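PDB 6DTU: maltose-binding protein MalE1 from Thermotoga maritima, which binds malto-oligosaccharides such as maltotetraose and probably serves as the solute-binding component of a sugar transporter. Local coordinates for residues T6-E11 with D57-A62; G61-V66 with V261-F266; P105-A110 with D299-S304. All coordinates share one frame; numbering follows the deposited sequence.

Contact 1: residues T6-E11 with D57-A62. With GLC (alpha-D-glucopyranose), chain C.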
# COMPACT_ATOMS: atom_id res chain seq x y z
N THR A 6 5.41 2.52 -22.88
CA THR A 6 6.25 2.75 -21.72
C THR A 6 5.42 2.61 -20.45
O THR A 6 4.31 3.16 -20.37
CB THR A 6 6.89 4.13 -21.80
OG1 THR A 6 7.70 4.18 -22.99
CG2 THR A 6 7.79 4.36 -20.58
N ILE A 7 5.95 1.89 -19.47
CA ILE A 7 5.29 1.63 -18.20
C ILE A 7 6.16 2.19 -17.10
O ILE A 7 7.37 1.94 -17.09
CB ILE A 7 5.17 0.11 -17.98
CG1 ILE A 7 4.45 -0.56 -19.15
CG2 ILE A 7 4.49 -0.20 -16.65
CD1 ILE A 7 4.57 -2.08 -19.13
N TRP A 8 5.56 2.91 -16.16
CA TRP A 8 6.21 3.30 -14.91
C TRP A 8 5.70 2.39 -13.80
O TRP A 8 4.48 2.22 -13.64
CB TRP A 8 5.89 4.75 -14.51
CG TRP A 8 6.47 5.80 -15.38
CD1 TRP A 8 7.39 5.62 -16.39
CD2 TRP A 8 6.19 7.20 -15.32
NE1 TRP A 8 7.68 6.83 -16.97
CE2 TRP A 8 6.97 7.82 -16.32
CE3 TRP A 8 5.38 7.99 -14.50
CZ2 TRP A 8 6.94 9.19 -16.55
CZ3 TRP A 8 5.34 9.36 -14.72
CH2 TRP A 8 6.13 9.95 -15.74
N CYS A 9 6.61 1.82 -13.05
CA CYS A 9 6.21 0.98 -11.92
C CYS A 9 7.30 1.04 -10.87
O CYS A 9 8.43 1.47 -11.14
CB CYS A 9 5.94 -0.47 -12.34
SG CYS A 9 7.38 -1.34 -12.98
N SER A 10 6.97 0.57 -9.69
CA SER A 10 7.95 0.52 -8.62
C SER A 10 8.96 -0.59 -8.90
O SER A 10 8.85 -1.36 -9.84
CB SER A 10 7.27 0.27 -7.28
OG SER A 10 7.03 -1.11 -7.10
N GLU A 11 9.96 -0.71 -8.01
CA GLU A 11 10.97 -1.73 -8.21
C GLU A 11 10.40 -3.15 -8.18
O GLU A 11 10.97 -4.05 -8.79
CB GLU A 11 12.10 -1.61 -7.18
CG GLU A 11 11.72 -1.98 -5.77
CD GLU A 11 11.38 -0.77 -4.96
OE1 GLU A 11 11.02 0.24 -5.58
OE2 GLU A 11 11.50 -0.82 -3.71
N ASP A 57 2.84 5.62 -20.92
CA ASP A 57 1.55 5.19 -21.45
C ASP A 57 0.73 4.44 -20.41
O ASP A 57 -0.50 4.47 -20.47
CB ASP A 57 1.76 4.31 -22.67
CG ASP A 57 2.65 4.99 -23.70
OD1 ASP A 57 2.17 5.91 -24.40
OD2 ASP A 57 3.86 4.65 -23.82
N ILE A 58 1.40 3.73 -19.51
CA ILE A 58 0.75 2.92 -18.47
C ILE A 58 1.49 3.17 -17.17
O ILE A 58 2.72 3.18 -17.14
CB ILE A 58 0.86 1.44 -18.85
CG1 ILE A 58 0.05 1.14 -20.13
CG2 ILE A 58 0.44 0.53 -17.72
CD1 ILE A 58 0.31 -0.26 -20.70
N ILE A 59 0.74 3.38 -16.08
CA ILE A 59 1.34 3.49 -14.75
C ILE A 59 0.77 2.39 -13.88
O ILE A 59 -0.38 1.98 -14.02
CB ILE A 59 1.21 4.90 -14.10
CG1 ILE A 59 -0.27 5.26 -13.89
CG2 ILE A 59 1.96 5.94 -14.92
CD1 ILE A 59 -0.49 6.54 -13.10
N VAL A 60 1.60 1.90 -12.96
CA VAL A 60 1.21 0.85 -12.03
C VAL A 60 1.21 1.45 -10.64
O VAL A 60 2.21 2.04 -10.21
CB VAL A 60 2.15 -0.36 -12.12
CG1 VAL A 60 1.69 -1.46 -11.18
CG2 VAL A 60 2.30 -0.86 -13.57
N GLY A 61 0.12 1.28 -9.90
CA GLY A 61 0.09 1.85 -8.57
C GLY A 61 -1.21 1.58 -7.86
O GLY A 61 -1.95 0.66 -8.21
N ALA A 62 -1.46 2.37 -6.82
CA ALA A 62 -2.53 2.08 -5.88
C ALA A 62 -3.83 2.78 -6.24
O ALA A 62 -3.86 3.82 -6.89
CB ALA A 62 -2.12 2.43 -4.45
C1 GLC C . 7.02 -0.74 -3.28
C2 GLC C . 5.67 -1.29 -3.49
C3 GLC C . 4.62 -0.35 -3.07
C4 GLC C . 4.79 0.05 -1.64
C5 GLC C . 6.16 0.73 -1.44
C6 GLC C . 6.49 0.96 -0.10
O1 GLC C . 7.22 0.36 -4.12
O2 GLC C . 5.55 -1.60 -4.92
O3 GLC C . 3.33 -1.04 -3.27
O4 GLC C . 3.74 0.98 -1.26
O5 GLC C . 7.20 -0.30 -1.91
O6 GLC C . 7.70 1.72 -0.05
O HOH W 1 4.22 0.72 -8.82
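The indole of Trp8 meets the methyl CG2 of Ile59 obliquely, its benzo carbon CE3 lying 4.0 Å from Ile59 CG2. The end of the ring then leads off toward helix 39-49, where Lys45, Phe46 and Ala49 receive it. The carboxylate of Asp57 is the other flat group: OD2 accepts the backbone N-H of Thr6 through its anti lone pair, with Thr6 N to Asp57 OD2 at 2.8 Å and a nearly straight N-H...O angle of 166°, while OD1 is held by Ser272 and Asn274. The strands run parallel, 17° apart. Ile58 N bonds to Thr6 O, Trp8 N to Ile58 O (3.0 Å) and Val60 N to Trp8 O (3.0 Å). On the sheet face away from Trp8 and Ile59, Ile7 and Ile58 lie side by side, pointing the same way. Chi1 of -56° turns CG2 of Ile7 away from its backbone N and onto Val60 CG2, 3.8 Å off. Beyond the last direct bond a water bridges the separating chains, donating to Val60 O and accepting from Ser10 N. Ser10 then takes a hydrogen bond on OG from O2 of the chain C glucose, 2.7 Å away. This is parallel strand pairing in the alpha/beta sheet of a periplasmic binding protein, strands 4-9 and 58-62 leading at their C-terminal ends to Ser10 and Ala62 of the sugar pocket.

Contact 2: residues G61-V66 with V261-F266. With GLC (alpha-D-glucopyranose), chain B.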
# COMPACT_ATOMS: atom_id res chain seq x y z
N GLY A 61 0.12 1.28 -9.90
CA GLY A 61 0.09 1.85 -8.57
C GLY A 61 -1.21 1.58 -7.86
O GLY A 61 -1.95 0.66 -8.21
N ALA A 62 -1.46 2.37 -6.82
CA ALA A 62 -2.53 2.08 -5.88
C ALA A 62 -3.83 2.78 -6.24
O ALA A 62 -3.86 3.82 -6.89
CB ALA A 62 -2.12 2.43 -4.45
N HIS A 63 -4.94 2.18 -5.78
CA HIS A 63 -6.25 2.64 -6.20
C HIS A 63 -6.64 3.97 -5.58
O HIS A 63 -7.56 4.62 -6.10
CB HIS A 63 -7.31 1.59 -5.87
CG HIS A 63 -7.71 1.59 -4.43
ND1 HIS A 63 -7.07 0.82 -3.49
CD2 HIS A 63 -8.69 2.26 -3.78
CE1 HIS A 63 -7.64 1.02 -2.31
NE2 HIS A 63 -8.63 1.87 -2.46
N ASP A 64 -6.00 4.39 -4.49
CA ASP A 64 -6.34 5.71 -3.94
C ASP A 64 -6.05 6.82 -4.93
O ASP A 64 -6.61 7.91 -4.79
CB ASP A 64 -5.61 5.99 -2.63
CG ASP A 64 -4.08 6.02 -2.79
OD1 ASP A 64 -3.53 4.94 -3.08
OD2 ASP A 64 -3.47 7.09 -2.61
N TRP A 65 -5.21 6.57 -5.94
CA TRP A 65 -4.90 7.60 -6.94
C TRP A 65 -6.06 7.86 -7.89
O TRP A 65 -6.08 8.90 -8.54
CB TRP A 65 -3.74 7.15 -7.81
CG TRP A 65 -2.47 6.77 -7.13
CD1 TRP A 65 -2.17 6.89 -5.80
CD2 TRP A 65 -1.32 6.22 -7.77
NE1 TRP A 65 -0.88 6.45 -5.58
CE2 TRP A 65 -0.34 6.03 -6.77
CE3 TRP A 65 -1.02 5.87 -9.10
CZ2 TRP A 65 0.93 5.50 -7.06
CZ3 TRP A 65 0.24 5.33 -9.38
CH2 TRP A 65 1.18 5.13 -8.36
N VAL A 66 -7.04 6.95 -7.98
CA VAL A 66 -7.95 6.93 -9.13
C VAL A 66 -8.77 8.21 -9.23
O VAL A 66 -8.87 8.82 -10.30
CB VAL A 66 -8.84 5.67 -9.11
CG1 VAL A 66 -9.95 5.81 -10.13
CG2 VAL A 66 -8.04 4.43 -9.39
N VAL A 261 -6.64 -1.14 3.47
CA VAL A 261 -6.63 -2.12 2.39
C VAL A 261 -6.41 -1.38 1.07
O VAL A 261 -7.07 -0.37 0.80
CB VAL A 261 -7.91 -2.96 2.39
CG1 VAL A 261 -8.01 -3.83 1.13
CG2 VAL A 261 -7.94 -3.82 3.65
N GLY A 262 -5.42 -1.83 0.30
CA GLY A 262 -5.09 -1.20 -0.97
C GLY A 262 -5.24 -2.19 -2.11
O GLY A 262 -5.10 -3.40 -1.92
N VAL A 263 -5.55 -1.67 -3.30
CA VAL A 263 -5.60 -2.48 -4.51
C VAL A 263 -4.59 -1.90 -5.48
O VAL A 263 -4.52 -0.68 -5.65
CB VAL A 263 -7.02 -2.55 -5.11
CG1 VAL A 263 -7.04 -3.53 -6.26
CG2 VAL A 263 -8.03 -2.96 -4.03
N GLN A 264 -3.75 -2.75 -6.06
CA GLN A 264 -2.71 -2.35 -7.01
C GLN A 264 -3.18 -2.73 -8.41
O GLN A 264 -3.81 -3.78 -8.59
CB GLN A 264 -1.39 -3.08 -6.72
CG GLN A 264 -0.75 -2.75 -5.38
CD GLN A 264 -0.02 -1.42 -5.41
OE1 GLN A 264 0.51 -1.01 -6.44
NE2 GLN A 264 0.01 -0.75 -4.27
N GLY A 265 -2.91 -1.87 -9.39
CA GLY A 265 -3.41 -2.08 -10.73
C GLY A 265 -2.72 -1.23 -11.77
O GLY A 265 -1.84 -0.41 -11.47
N PHE A 266 -3.13 -1.44 -13.00
CA PHE A 266 -2.56 -0.82 -14.18
C PHE A 266 -3.53 0.25 -14.69
O PHE A 266 -4.70 -0.05 -14.96
CB PHE A 266 -2.37 -1.87 -15.28
CG PHE A 266 -1.40 -2.97 -14.93
CD1 PHE A 266 -0.07 -2.91 -15.38
CD2 PHE A 266 -1.79 -4.08 -14.18
CE1 PHE A 266 0.86 -3.93 -15.06
CE2 PHE A 266 -0.86 -5.10 -13.85
CZ PHE A 266 0.46 -5.02 -14.29
C1 GLC B . -0.02 4.88 0.14
C2 GLC B . -0.76 5.49 -0.99
C3 GLC B . 0.05 6.54 -1.68
C4 GLC B . 0.45 7.63 -0.75
C5 GLC B . 1.25 7.06 0.44
C6 GLC B . 1.52 8.03 1.42
O2 GLC B . -1.09 4.45 -1.95
O3 GLC B . -0.73 7.11 -2.78
O4 GLC B . 1.31 8.54 -1.49
O5 GLC B . 0.40 5.92 1.09
O6 GLC B . 2.29 7.43 2.44
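His63 turns its imidazole edge to the strand 260-268, with Val261 O and Gly262 CA near the ring plane. Its ND1 accepts the backbone N-H of Val263, Val263 N lying 2.9 Å from His63 ND1 and 18° out of the ring plane. The chi1 of 78° sets the ring between the backbone N and carbonyl carbon of His63, bringing ND1 alongside the strand. This side-chain bond takes over where regular pairing fades, for the backbone bond from His63 N to Val263 O is weak, its angle only 127°. NE2 bonds to Met331 O; the ring is thus held from both nitrogens, which together fix its rotation. Two residues back, past the non-hydrogen-bonded pair of Ala62 with Gln264, Gly61 and Gly265 form an antiparallel hydrogen-bonded pair, with Gly61 N to Gly265 O and Gly265 N to Gly61 O both at 3.0 Å. Gln264, bent at chi2, folds its amide back over the Gly61-Ala62 backbone, where NE2 comes within 3.8 Å of Ala62 CB. That NE2 donates to Glu109. Trp65 curls back over its own segment, its ring face covering Ala62 N, 3.8 Å above the plane. At its edge, Trp65 NE1 donates to O3 of the chain B glucose at 2.9 Å, and the carboxylate of Asp64 grips the same sugar with both oxygens, OD1 taking O2 and OD2 taking O3. Helix 39-49 flanks the turn through Phe39 on Ala62 and Ile42 on Trp65, helix 89-94 packs Ala94 on His63 and Val263, and strand 100-109 pairs with the other edge of strand 260-268.

Contact 3: residues P105-A110 with D299-S304. With GLC (alpha-D-glucopyranose), chain C; GLC (alpha-D-glucopyranose), chain D.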
# COMPACT_ATOMS: atom_id res chain seq x y z
N PRO A 105 -6.92 -4.19 -11.97
CA PRO A 105 -6.27 -4.55 -10.70
C PRO A 105 -5.59 -5.90 -10.80
O PRO A 105 -6.09 -6.84 -11.43
CB PRO A 105 -7.45 -4.64 -9.73
CG PRO A 105 -8.59 -5.09 -10.63
CD PRO A 105 -8.37 -4.43 -11.95
N TYR A 106 -4.42 -6.01 -10.18
CA TYR A 106 -3.75 -7.30 -10.12
C TYR A 106 -3.69 -7.90 -8.73
O TYR A 106 -3.50 -9.12 -8.61
CB TYR A 106 -2.35 -7.24 -10.77
CG TYR A 106 -1.23 -6.64 -9.94
CD1 TYR A 106 -0.49 -7.42 -9.06
CD2 TYR A 106 -0.85 -5.31 -10.11
CE1 TYR A 106 0.54 -6.87 -8.32
CE2 TYR A 106 0.18 -4.77 -9.38
CZ TYR A 106 0.87 -5.56 -8.50
OH TYR A 106 1.91 -5.01 -7.77
N ALA A 107 -3.86 -7.11 -7.68
CA ALA A 107 -3.77 -7.65 -6.33
C ALA A 107 -4.34 -6.65 -5.34
O ALA A 107 -4.37 -5.44 -5.59
CB ALA A 107 -2.32 -7.93 -5.93
N MET A 108 -4.78 -7.16 -4.20
CA MET A 108 -5.02 -6.33 -3.02
C MET A 108 -3.96 -6.64 -1.97
O MET A 108 -3.15 -7.56 -2.11
CB MET A 108 -6.44 -6.50 -2.47
CG MET A 108 -6.69 -7.85 -1.88
SD MET A 108 -8.30 -7.97 -1.05
CE MET A 108 -7.86 -7.52 0.63
N GLU A 109 -3.96 -5.84 -0.90
CA GLU A 109 -2.89 -5.94 0.07
C GLU A 109 -3.29 -5.21 1.34
O GLU A 109 -4.19 -4.36 1.34
CB GLU A 109 -1.60 -5.30 -0.47
CG GLU A 109 -1.78 -3.80 -0.73
CD GLU A 109 -0.72 -3.20 -1.61
OE1 GLU A 109 0.08 -3.96 -2.20
OE2 GLU A 109 -0.68 -1.96 -1.69
N ALA A 110 -2.60 -5.55 2.44
CA ALA A 110 -2.66 -4.79 3.68
C ALA A 110 -1.41 -5.12 4.46
O ALA A 110 -0.87 -6.23 4.35
CB ALA A 110 -3.88 -5.19 4.52
N ASP A 299 5.68 -10.88 -7.86
CA ASP A 299 5.36 -9.80 -6.93
C ASP A 299 4.19 -10.28 -6.08
O ASP A 299 3.04 -9.90 -6.31
CB ASP A 299 4.98 -8.54 -7.73
CG ASP A 299 4.55 -7.38 -6.86
OD1 ASP A 299 4.74 -7.43 -5.63
OD2 ASP A 299 4.01 -6.39 -7.43
N PRO A 300 4.45 -11.13 -5.09
CA PRO A 300 3.35 -11.86 -4.43
C PRO A 300 2.58 -11.03 -3.41
O PRO A 300 3.07 -10.74 -2.31
CB PRO A 300 4.06 -13.06 -3.79
CG PRO A 300 5.45 -12.60 -3.54
CD PRO A 300 5.78 -11.66 -4.68
N ARG A 301 1.34 -10.69 -3.77
CA ARG A 301 0.39 -10.03 -2.86
C ARG A 301 -0.88 -10.89 -2.77
O ARG A 301 -0.76 -12.12 -2.65
CB ARG A 301 0.15 -8.58 -3.30
CG ARG A 301 1.48 -7.86 -3.54
CD ARG A 301 1.35 -6.40 -3.92
NE ARG A 301 2.60 -5.88 -4.50
CZ ARG A 301 3.00 -4.62 -4.48
NH1 ARG A 301 2.27 -3.66 -3.87
NH2 ARG A 301 4.13 -4.31 -5.10
N LEU A 302 -2.08 -10.30 -2.85
CA LEU A 302 -3.33 -11.08 -2.78
C LEU A 302 -4.05 -10.94 -4.13
O LEU A 302 -4.72 -9.93 -4.36
CB LEU A 302 -4.22 -10.58 -1.63
CG LEU A 302 -3.61 -10.61 -0.22
CD1 LEU A 302 -4.53 -9.99 0.83
CD2 LEU A 302 -3.24 -12.00 0.19
N PRO A 303 -3.95 -11.92 -5.04
CA PRO A 303 -4.43 -11.71 -6.42
C PRO A 303 -5.89 -11.28 -6.53
O PRO A 303 -6.76 -11.80 -5.84
CB PRO A 303 -4.16 -13.05 -7.10
CG PRO A 303 -2.93 -13.57 -6.37
CD PRO A 303 -3.15 -13.15 -4.92
N SER A 304 -6.13 -10.31 -7.43
CA SER A 304 -7.48 -9.80 -7.69
C SER A 304 -8.25 -10.59 -8.73
O SER A 304 -9.47 -10.46 -8.80
CB SER A 304 -7.45 -8.32 -8.07
OG SER A 304 -7.02 -7.54 -6.97
C1 GLC C . 7.02 -0.74 -3.28
C2 GLC C . 5.67 -1.29 -3.49
C3 GLC C . 4.62 -0.35 -3.07
C4 GLC C . 4.79 0.05 -1.64
C5 GLC C . 6.16 0.73 -1.44
C6 GLC C . 6.49 0.96 -0.10
O1 GLC C . 7.22 0.36 -4.12
O2 GLC C . 5.55 -1.60 -4.92
O3 GLC C . 3.33 -1.04 -3.27
O4 GLC C . 3.74 0.98 -1.26
O5 GLC C . 7.20 -0.30 -1.91
O6 GLC C . 7.70 1.72 -0.05
C1 GLC D . 3.04 0.54 -0.14
C2 GLC D . 1.59 0.53 -0.45
C3 GLC D . 1.13 1.85 -0.88
C4 GLC D . 1.41 2.90 0.17
C5 GLC D . 2.92 2.93 0.57
C6 GLC D . 3.17 3.73 1.73
O2 GLC D . 1.40 -0.38 -1.57
O3 GLC D . -0.33 1.85 -1.07
O4 GLC D . 1.11 4.24 -0.36
O5 GLC D . 3.29 1.50 0.94
O6 GLC D . 4.57 3.95 1.83
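Tyr106 and Arg301 converge on the carboxylate of Asp299 from different directions. The CB of Tyr106 points away from residues 299-304, but chi1 of 79° brings the hydroxyl back to donate to OD2, and Tyr106 OH to Asp299 OD2 is a short 2.5 Å. Gln13 NE2 also bonds to that hydroxyl. Asp299 holds its carboxyl carbon anti to the backbone N (chi1 176°) and turns OD1 to the side of the arginine, where it accepts from both NE and NH2 of Arg301, the NE bond being 2.9 Å from Arg301 NE to Asp299 OD1. The arginine chain is extended from CG to NE, which carries the guanidinium out to the sugar. The Tyr106 hydroxyl lies over one guanidinium face, while the edge is filled by acceptors. Glu109, extended beyond CG, runs beside Arg301 with its carboxylate almost coplanar with the guanidinium, and OE1 uses its syn lone pair to take Arg301 NH1 at 2.8 Å. NH1 also donates to O3 of the chain C glucose, and NH2 to its O2. Glu109 OE2 meanwhile receives O2 of the chain D glucose, at 2.6 Å, and a second bond from Gln264 NE2. Behind this cluster the strands pair through Met108 and Leu302, Met108 N to Leu302 O being 2.8 Å, and Met108 CG rests on Leu302 CB at 3.7 Å. Tyr106 and Ala107 form a classic beta bulge opposite Gln264, and Ser304 N closes the pairing on Tyr106 O. The two carboxylates gripping Arg301 probably keep it charged and hold its guanidinium in one orientation, so that NH1 and NH2 are presented ready-aligned to adjacent hydroxyls of one glucose.

All three contacts are buried within one mixed sheet. Contacts 1 and 2 share Gly61 and Ala62, on strand 58-62, which pairs parallel with strand 4-9 and antiparallel with strand 260-268. Contact 3 joins on through strand 100-109, where the backbone of Gln264 probably bonds to Tyr106 and Ala107. Contact 1 lies farthest from the chain centre, about 14 Å against 8 Å for contact 2, and is mainly backbone bonding and apolar packing, meeting sugar at one serine. Contact 2 adds one imidazole bond to its backbone pairing, its carboxylate serving the chain B glucose; contact 3 adds a salt-bridge network. Contacts 1 and 3 touch the same chain C glucose; contact 3 also binds chain D.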